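Long-range contacts in leukotriene A-4 hydrolase (Saccharomyces cerevisiae, PDB 2XQ0), which preferentially cleaves di- and tripeptides as a zinc-dependent aminopeptidase of the M1 family, with low epoxide hydrolase activity in vitro: residues G393-F398 against P464-A469; L513-L518 against V560-K565. One frame throughout, in Å; residues are numbered along the deposited sequence.

Contact 1 of 2, residues G393-F398 against P464-A469; sequences GFNLLF and PHFITA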
loop_
_atom_site.group_PDB
_atom_site.type_symbol
_atom_site.label_atom_id
_atom_site.label_comp_id
_atom_site.label_asym_id
_atom_site.label_seq_id
_atom_site.Cartn_x
_atom_site.Cartn_y
_atom_site.Cartn_z
ATOM N N GLY A 393 0.088 -2.330 -14.420
ATOM C CA GLY A 393 -0.881 -1.244 -14.493
ATOM C C GLY A 393 -0.241 0.039 -14.962
ATOM O O GLY A 393 -0.681 0.643 -15.937
ATOM N N PHE A 394 0.804 0.461 -14.257
ATOM C CA PHE A 394 1.600 1.609 -14.684
ATOM C C PHE A 394 2.071 1.502 -16.132
ATOM O O PHE A 394 1.986 2.461 -16.898
ATOM C CB PHE A 394 2.829 1.768 -13.787
ATOM C CG PHE A 394 3.910 2.577 -14.429
ATOM C CD1 PHE A 394 3.828 3.953 -14.461
ATOM C CD2 PHE A 394 4.970 1.957 -15.052
ATOM C CE1 PHE A 394 4.799 4.707 -15.082
ATOM C CE2 PHE A 394 5.953 2.710 -15.677
ATOM C CZ PHE A 394 5.868 4.083 -15.690
ATOM N N ASN A 395 2.602 0.348 -16.516
ATOM C CA ASN A 395 3.105 0.208 -17.884
ATOM C C ASN A 395 2.058 0.289 -18.979
ATOM O O ASN A 395 2.340 0.777 -20.080
ATOM C CB ASN A 395 3.952 -1.055 -18.028
ATOM C CG ASN A 395 5.388 -0.815 -17.590
ATOM O OD1 ASN A 395 6.135 -0.108 -18.265
ATOM N ND2 ASN A 395 5.761 -1.355 -16.432
ATOM N N LEU A 396 0.844 -0.164 -18.694
ATOM C CA LEU A 396 -0.227 0.030 -19.673
ATOM C C LEU A 396 -0.517 1.521 -19.832
ATOM O O LEU A 396 -0.665 2.025 -20.953
ATOM C CB LEU A 396 -1.488 -0.736 -19.266
ATOM C CG LEU A 396 -2.738 -0.405 -20.066
ATOM C CD1 LEU A 396 -2.456 -0.573 -21.547
ATOM C CD2 LEU A 396 -3.903 -1.286 -19.613
ATOM N N LEU A 397 -0.553 2.250 -18.718
ATOM C CA LEU A 397 -0.837 3.699 -18.796
ATOM C C LEU A 397 0.292 4.506 -19.456
ATOM O O LEU A 397 0.042 5.480 -20.173
ATOM C CB LEU A 397 -1.137 4.254 -17.408
ATOM C CG LEU A 397 -2.395 3.641 -16.786
ATOM C CD1 LEU A 397 -2.540 4.059 -15.341
ATOM C CD2 LEU A 397 -3.613 4.039 -17.605
ATOM N N PHE A 398 1.529 4.119 -19.172
ATOM C CA PHE A 398 2.687 4.737 -19.785
ATOM C C PHE A 398 2.699 4.489 -21.314
ATOM O O PHE A 398 3.093 5.360 -22.100
ATOM C CB PHE A 398 3.974 4.212 -19.132
ATOM C CG PHE A 398 5.224 4.903 -19.629
ATOM C CD1 PHE A 398 5.487 6.218 -19.280
ATOM C CD2 PHE A 398 6.122 4.243 -20.457
ATOM C CE1 PHE A 398 6.632 6.875 -19.754
ATOM C CE2 PHE A 398 7.268 4.888 -20.925
ATOM C CZ PHE A 398 7.516 6.212 -20.569
ATOM N N PRO A 464 9.223 -1.310 -22.241
ATOM C CA PRO A 464 9.403 0.017 -22.832
ATOM C C PRO A 464 10.871 0.436 -22.871
ATOM O O PRO A 464 11.721 -0.237 -22.293
ATOM C CB PRO A 464 8.617 0.924 -21.886
ATOM C CG PRO A 464 8.635 0.196 -20.570
ATOM C CD PRO A 464 8.701 -1.272 -20.859
ATOM N N HIS A 465 11.160 1.549 -23.533
ATOM C CA HIS A 465 12.531 2.040 -23.628
ATOM C C HIS A 465 12.758 3.181 -22.650
ATOM O O HIS A 465 12.714 4.354 -23.025
ATOM C CB HIS A 465 12.841 2.490 -25.056
ATOM C CG HIS A 465 12.646 1.412 -26.078
ATOM N ND1 HIS A 465 11.453 1.226 -26.745
ATOM C CD2 HIS A 465 13.482 0.448 -26.530
ATOM C CE1 HIS A 465 11.570 0.206 -27.577
ATOM N NE2 HIS A 465 12.791 -0.285 -27.464
ATOM N N PHE A 466 13.007 2.827 -21.395
ATOM C CA PHE A 466 13.225 3.814 -20.347
ATOM C C PHE A 466 14.562 4.519 -20.490
ATOM O O PHE A 466 15.566 3.922 -20.899
ATOM C CB PHE A 466 13.131 3.175 -18.966
ATOM C CG PHE A 466 11.759 2.691 -18.624
ATOM C CD1 PHE A 466 10.665 3.526 -18.782
ATOM C CD2 PHE A 466 11.564 1.408 -18.136
ATOM C CE1 PHE A 466 9.396 3.087 -18.477
ATOM C CE2 PHE A 466 10.303 0.964 -17.819
ATOM C CZ PHE A 466 9.211 1.811 -17.991
ATOM N N ILE A 467 14.569 5.799 -20.154
ATOM C CA ILE A 467 15.823 6.554 -20.073
ATOM C C ILE A 467 16.637 5.945 -18.935
ATOM O O ILE A 467 16.172 5.875 -17.793
ATOM C CB ILE A 467 15.538 8.042 -19.812
ATOM C CG1 ILE A 467 14.746 8.641 -20.988
ATOM C CG2 ILE A 467 16.839 8.815 -19.535
ATOM C CD1 ILE A 467 14.101 9.972 -20.656
ATOM N N THR A 468 17.831 5.446 -19.241
ATOM C CA THR A 468 18.594 4.708 -18.222
ATOM C C THR A 468 19.711 5.535 -17.620
ATOM O O THR A 468 20.539 5.011 -16.879
ATOM C CB THR A 468 19.224 3.432 -18.782
ATOM O OG1 THR A 468 20.268 3.782 -19.702
ATOM C CG2 THR A 468 18.177 2.573 -19.490
ATOM N N ALA A 469 19.733 6.829 -17.936
ATOM C CA ALA A 469 20.792 7.723 -17.470
ATOM C C ALA A 469 21.183 7.564 -15.990
ATOM O O ALA A 469 22.356 7.395 -15.683
ATOM C CB ALA A 469 20.433 9.168 -17.765
#
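The ring of Phe466 meets three side chains of helix 388-403: Asn395 OD1 stands at its edge, 3.6 Å from CZ, while the rings of Phe394 and Phe398 come at it obliquely. Pro464, from its own loop, lays CB over the rim of one face. For Phe394 the meeting is at the ring edge, where CE2 lies 4.1 Å from Phe466 CZ; a face of this ring receives CB of Phe398, one helical turn on. Phe398 likewise uses its edge toward Pro464, its CE2 being 4.3 Å from Pro464 CB, and brings the same CE2 within 3.7 Å of Phe466 CE1. The Phe398 and Phe466 planes meet at 45°. With CG anti to the carbonyl carbon (chi1 -67°), Phe466 reaches its ring back from the loop to the helix. The contact fastens the loop leading into helix 469-484 onto a helix of the M1 peptidase domain. Phe394 follows the proton donor Tyr390 by one turn, their side chains about 6 Å apart, and meets Arg332 in a cation-pi interaction. Asparagine suits its place because its amide is polar at both ends: ND2 hydrogen-bonds to the backbone O of Glu391, one turn earlier, leaving the oxygen to face the loop. Asn395 OD1 rests 3.4 Å from Pro464 CG. Cutting Phe466 back to alanine is likely to open a gap among Phe394, Asn395 and Phe398, leaving Pro464 to make most of this contact with the helix. Compact and conformationally restricted, Pro464 suits the narrow approach, while Phe466 also packs on Ala348 and Leu349 of helix 341-360.

Contact 2 of 2, residues L513-L518 against V560-K565; sequences LFLETL and VFKMFK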
loop_
_atom_site.group_PDB
_atom_site.type_symbol
_atom_site.label_atom_id
_atom_site.label_comp_id
_atom_site.label_asym_id
_atom_site.label_seq_id
_atom_site.Cartn_x
_atom_site.Cartn_y
_atom_site.Cartn_z
ATOM N N LEU A 513 19.792 0.369 -5.611
ATOM C CA LEU A 513 19.994 -0.312 -6.889
ATOM C C LEU A 513 21.404 -0.893 -7.002
ATOM O O LEU A 513 21.586 -2.022 -7.457
ATOM C CB LEU A 513 19.722 0.621 -8.073
ATOM C CG LEU A 513 19.931 -0.026 -9.462
ATOM C CD1 LEU A 513 18.961 -1.172 -9.711
ATOM C CD2 LEU A 513 19.796 0.994 -10.552
ATOM N N PHE A 514 22.410 -0.120 -6.603
ATOM C CA PHE A 514 23.792 -0.627 -6.586
ATOM C C PHE A 514 23.953 -1.923 -5.785
ATOM O O PHE A 514 24.443 -2.927 -6.315
ATOM C CB PHE A 514 24.745 0.446 -6.055
ATOM C CG PHE A 514 26.158 -0.035 -5.881
ATOM C CD1 PHE A 514 26.907 -0.450 -6.976
ATOM C CD2 PHE A 514 26.748 -0.059 -4.626
ATOM C CE1 PHE A 514 28.210 -0.886 -6.825
ATOM C CE2 PHE A 514 28.053 -0.496 -4.464
ATOM C CZ PHE A 514 28.786 -0.910 -5.567
ATOM N N LEU A 515 23.551 -1.894 -4.513
ATOM C CA LEU A 515 23.654 -3.054 -3.616
ATOM C C LEU A 515 22.823 -4.214 -4.135
ATOM O O LEU A 515 23.208 -5.374 -4.000
ATOM C CB LEU A 515 23.209 -2.701 -2.191
ATOM C CG LEU A 515 24.097 -1.711 -1.420
ATOM C CD1 LEU A 515 23.359 -1.126 -0.231
ATOM C CD2 LEU A 515 25.395 -2.375 -0.985
ATOM N N GLU A 516 21.675 -3.897 -4.723
ATOM C CA GLU A 516 20.859 -4.906 -5.392
ATOM C C GLU A 516 21.658 -5.565 -6.526
ATOM O O GLU A 516 21.874 -6.786 -6.507
ATOM C CB GLU A 516 19.538 -4.291 -5.890
ATOM C CG GLU A 516 18.648 -5.205 -6.716
ATOM C CD GLU A 516 18.100 -6.388 -5.928
ATOM O OE1 GLU A 516 18.688 -6.751 -4.883
ATOM O OE2 GLU A 516 17.072 -6.962 -6.357
ATOM N N THR A 517 22.117 -4.756 -7.486
ATOM C CA THR A 517 22.893 -5.243 -8.638
ATOM C C THR A 517 24.080 -6.127 -8.223
ATOM O O THR A 517 24.378 -7.119 -8.877
ATOM C CB THR A 517 23.372 -4.067 -9.540
ATOM O OG1 THR A 517 22.250 -3.251 -9.914
ATOM C CG2 THR A 517 24.070 -4.580 -10.805
ATOM N N LEU A 518 24.744 -5.780 -7.125
ATOM C CA LEU A 518 25.851 -6.583 -6.615
ATOM C C LEU A 518 25.446 -8.000 -6.213
ATOM O O LEU A 518 26.182 -8.957 -6.468
ATOM C CB LEU A 518 26.509 -5.904 -5.417
ATOM C CG LEU A 518 27.351 -4.672 -5.721
ATOM C CD1 LEU A 518 27.794 -4.029 -4.418
ATOM C CD2 LEU A 518 28.549 -5.039 -6.596
ATOM N N VAL A 560 20.189 0.484 4.503
ATOM C CA VAL A 560 20.628 -0.381 5.586
ATOM C C VAL A 560 20.215 -1.826 5.316
ATOM O O VAL A 560 21.001 -2.747 5.531
ATOM C CB VAL A 560 20.079 0.093 6.946
ATOM C CG1 VAL A 560 20.202 -1.009 7.985
ATOM C CG2 VAL A 560 20.803 1.363 7.392
ATOM N N PHE A 561 18.998 -2.021 4.816
ATOM C CA PHE A 561 18.517 -3.367 4.529
ATOM C C PHE A 561 19.362 -4.028 3.467
ATOM O O PHE A 561 19.762 -5.176 3.621
ATOM C CB PHE A 561 17.063 -3.377 4.071
ATOM C CG PHE A 561 16.614 -4.717 3.556
ATOM C CD1 PHE A 561 16.111 -5.671 4.425
ATOM C CD2 PHE A 561 16.731 -5.037 2.214
ATOM C CE1 PHE A 561 15.715 -6.915 3.964
ATOM C CE2 PHE A 561 16.335 -6.276 1.742
ATOM C CZ PHE A 561 15.824 -7.221 2.623
ATOM N N LYS A 562 19.616 -3.301 2.377
ATOM C CA LYS A 562 20.454 -3.794 1.293
ATOM C C LYS A 562 21.858 -4.118 1.785
ATOM O O LYS A 562 22.429 -5.141 1.417
ATOM C CB LYS A 562 20.525 -2.765 0.173
ATOM C CG LYS A 562 19.209 -2.569 -0.544
ATOM C CD LYS A 562 18.795 -3.848 -1.233
ATOM C CE LYS A 562 17.462 -3.675 -1.924
ATOM N NZ LYS A 562 16.984 -4.939 -2.510
ATOM N N MET A 563 22.411 -3.236 2.614
ATOM C CA MET A 563 23.719 -3.476 3.226
ATOM C C MET A 563 23.719 -4.807 3.950
ATOM O O MET A 563 24.626 -5.609 3.794
ATOM C CB MET A 563 24.083 -2.369 4.222
ATOM C CG MET A 563 25.280 -2.725 5.104
ATOM S SD MET A 563 25.463 -1.700 6.573
ATOM C CE MET A 563 23.988 -2.128 7.486
ATOM N N PHE A 564 22.691 -5.043 4.754
ATOM C CA PHE A 564 22.587 -6.324 5.442
ATOM C C PHE A 564 22.521 -7.484 4.448
ATOM O O PHE A 564 23.209 -8.497 4.619
ATOM C CB PHE A 564 21.392 -6.334 6.388
ATOM C CG PHE A 564 21.689 -5.746 7.732
ATOM C CD1 PHE A 564 22.677 -6.293 8.535
ATOM C CD2 PHE A 564 20.976 -4.663 8.205
ATOM C CE1 PHE A 564 22.953 -5.760 9.780
ATOM C CE2 PHE A 564 21.247 -4.130 9.459
ATOM C CZ PHE A 564 22.231 -4.676 10.241
ATOM N N LYS A 565 21.720 -7.318 3.398
ATOM C CA LYS A 565 21.554 -8.362 2.395
ATOM C C LYS A 565 22.861 -8.638 1.645
ATOM O O LYS A 565 23.230 -9.796 1.421
ATOM C CB LYS A 565 20.435 -7.996 1.421
ATOM C CG LYS A 565 20.119 -9.073 0.400
ATOM C CD LYS A 565 19.146 -8.545 -0.641
ATOM C CE LYS A 565 18.714 -9.628 -1.600
ATOM N NZ LYS A 565 17.863 -9.100 -2.704
#
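Leu515 and Lys562 press together at the closest point of two nearly parallel helices; the axes of the two segments pass 9.2 Å apart at 18°. The fit is tight: CD1 of Leu515 lies 3.3 Å from Lys562 CB, shorter than a usual carbon contact, and CB to CB between the same two residues is 3.6 Å. The same methyl, Leu515 CD1, sits 3.7 Å from the backbone N of Met563. Leucine suits this buried seam because its branch fills the space beside the facing backbone, and lysine suits the border because its first carbons are apolar. Near-parallel helices packed in this way are consistent with the layered helical C-terminal domain of leukotriene A4 hydrolases.

Toward the side where Glu516 and the two lysines are partly open to solvent, packing gives way to a looser network of charges. Lys562 bends at chi2 (-63°), which turns its chain along the seam toward Glu516, whereas Lys565, extended beyond CG, brings NZ to the same carboxylate. Both ammonium groups converge on one oxygen, Glu516 OE1, at 3.4 Å from Lys562 NZ and 3.3 Å from Lys565 NZ, weak hydrogen bonds within two salt bridges. Lys562 NZ and Lys565 NZ stand 4.3 Å apart, so one carboxylate oxygen is shared by two ammonium groups, and the positive surroundings would probably favour its charged form.

In the fold
From the N terminus, the chain passes the beta-rich region and the zinc-binding helices before reaching helix 388-403. Contact 1 then closes a loop of 65 mostly helical residues, bringing the connection after helix 451-456 back to that helix. Helix 469-484 leaves directly from this connection, and contact 2 closes a shorter loop of 41 residues, pairing helices 508-519 and 557-569 in the C-terminal region. The two loops follow in series, neither nesting nor crossing, and their centres are 24 Å apart. Helix 341-360 borders both: it packs against residues of contact 1 and, through Phe346 and Ile350, against Leu513 of helix 508-519. Helix 469-484 packs against helix 508-519 as well.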